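Local coordinates for AvrPib protein (Magnaporthe oryzae, PDB 5Z1V) that probably acts as a secreted effector of the MAX family with avirulence function in the rice blast fungus, its molecular activity being unknown, at residues Val29-Ser34 with Val46-Asp50. Numbering follows the deposited sequence. Where two conformers were deposited one is given.
Sequences VPKGES and VSVSD
With chi1 near -179° at V48 and 177° at V29, each valine sets CG1 trans to its own backbone N and CG2 beside it; this second branch does the touching, V48 CG2 lying 3.6 Å from V29 CB as the two side chains pack alongside, pointing opposite ways. V29 CG2 reaches V46 CG1 at 4.0 Å; these compact branched residues suit buried strand positions, and V15 of strand 13-19 touches both V46 and V48. The segments form the open end of the antiparallel hairpin 33-39/42-48, where a type II turn from P30 to E33 carries the chain from strand 22-29 into 33-39, and so from one sheet of this MAX-effector beta sandwich to the other. K31 and G32 occupy its corners, G32 at i+2, where a positive phi favours glycine. V48 N donates an almost linear bond to E33 O (2.9 Å, 165°), whereas V48 O receives weak, bent bonds from G32 N and E33 N. On the sheet face opposite V48, the short side chains of S34 and S47 set their hydroxyls side by side, hydrogen-bonded OG to OG at 2.7 Å, either possibly the donor. K31 stretches its extended chain past D50 O, 3.6 Å from CD, and one water links NZ to that same carbonyl.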
loop_
_atom_site.group_PDB
_atom_site.type_symbol
_atom_site.label_atom_id
_atom_site.label_comp_id
_atom_site.label_asym_id
_atom_site.label_seq_id
_atom_site.Cartn_x
_atom_site.Cartn_y
_atom_site.Cartn_z
ATOM N N VAL A 29 -0.551 5.884 1.574
ATOM C CA VAL A 29 -0.016 6.402 0.309
ATOM C C VAL A 29 -1.059 7.356 -0.272
ATOM O O VAL A 29 -2.259 7.055 -0.219
ATOM C CB VAL A 29 0.317 5.261 -0.676
ATOM C CG1 VAL A 29 0.813 5.784 -2.033
ATOM C CG2 VAL A 29 1.361 4.327 -0.102
ATOM N N PRO A 30 -0.673 8.510 -0.818
ATOM C CA PRO A 30 -1.671 9.376 -1.452
ATOM C C PRO A 30 -2.171 8.792 -2.762
ATOM O O PRO A 30 -1.438 8.119 -3.497
ATOM C CB PRO A 30 -0.915 10.691 -1.686
ATOM C CG PRO A 30 0.518 10.304 -1.714
ATOM C CD PRO A 30 0.665 9.126 -0.793
ATOM N N LYS A 31 -3.446 9.068 -3.048
ATOM C CA LYS A 31 -4.024 8.692 -4.329
ATOM C C LYS A 31 -3.177 9.210 -5.478
ATOM O O LYS A 31 -2.747 10.367 -5.486
ATOM C CB LYS A 31 -5.448 9.239 -4.463
ATOM C CG LYS A 31 -6.495 8.474 -3.706
ATOM C CD LYS A 31 -7.869 9.025 -4.028
ATOM C CE LYS A 31 -8.966 8.259 -3.301
ATOM N NZ LYS A 31 -10.301 8.874 -3.551
ATOM N N GLY A 32 -2.964 8.355 -6.470
ATOM C CA GLY A 32 -2.220 8.730 -7.645
ATOM C C GLY A 32 -0.725 8.712 -7.478
ATOM O O GLY A 32 -0.015 9.247 -8.337
ATOM N N GLU A 33 -0.214 8.099 -6.413
ATOM C CA GLU A 33 1.219 8.174 -6.141
ATOM C C GLU A 33 1.733 6.807 -5.721
ATOM O O GLU A 33 0.955 5.875 -5.489
ATOM C CB GLU A 33 1.545 9.209 -5.057
ATOM C CG GLU A 33 1.407 10.662 -5.541
ATOM C CD GLU A 33 1.817 11.664 -4.484
ATOM O OE1 GLU A 33 2.764 11.373 -3.732
ATOM O OE2 GLU A 33 1.192 12.739 -4.388
ATOM N N SER A 34 3.061 6.709 -5.629
ATOM C CA SER A 34 3.770 5.491 -5.225
ATOM C C SER A 34 4.770 5.837 -4.135
ATOM O O SER A 34 5.374 6.909 -4.156
ATOM C CB SER A 34 4.524 4.845 -6.399
ATOM O OG SER A 34 3.660 4.562 -7.485
ATOM N N VAL A 46 4.563 0.550 -3.145
ATOM C CA VAL A 46 3.108 0.520 -3.023
ATOM C C VAL A 46 2.548 1.724 -3.767
ATOM O O VAL A 46 2.931 2.865 -3.487
ATOM C CB VAL A 46 2.648 0.544 -1.552
ATOM C CG1 VAL A 46 1.102 0.628 -1.492
ATOM C CG2 VAL A 46 3.169 -0.689 -0.816
ATOM N N SER A 47 1.637 1.478 -4.697
ATOM C CA SER A 47 1.046 2.539 -5.502
ATOM C C SER A 47 -0.450 2.586 -5.251
ATOM O O SER A 47 -1.082 1.545 -5.087
ATOM C CB SER A 47 1.305 2.297 -7.002
ATOM O OG SER A 47 2.685 2.108 -7.252
ATOM N N VAL A 48 -1.021 3.784 -5.198
ATOM C CA VAL A 48 -2.470 3.956 -5.138
ATOM C C VAL A 48 -2.898 4.707 -6.391
ATOM O O VAL A 48 -2.363 5.786 -6.691
ATOM C CB VAL A 48 -2.923 4.705 -3.875
ATOM C CG1 VAL A 48 -4.439 4.822 -3.866
ATOM C CG2 VAL A 48 -2.433 3.966 -2.620
ATOM N N SER A 49 -3.826 4.109 -7.146
ATOM C CA SER A 49 -4.321 4.718 -8.368
ATOM C C SER A 49 -5.284 5.855 -8.048
ATOM O O SER A 49 -5.711 6.039 -6.907
ATOM C CB SER A 49 -5.013 3.670 -9.241
ATOM O OG SER A 49 -4.125 2.618 -9.572
ATOM N N ASP A 50 -5.645 6.613 -9.091
ATOM C CA ASP A 50 -6.638 7.678 -8.962
ATOM C C ASP A 50 -7.893 7.198 -8.240
ATOM O O ASP A 50 -8.491 7.940 -7.451
ATOM C CB ASP A 50 -7.039 8.209 -10.342
ATOM C CG ASP A 50 -6.007 9.138 -10.966
ATOM O OD1 ASP A 50 -6.336 9.754 -12.015
ATOM O OD2 ASP A 50 -4.888 9.254 -10.423
HETATM O O HOH W 1 -10.772 8.176 -5.902
#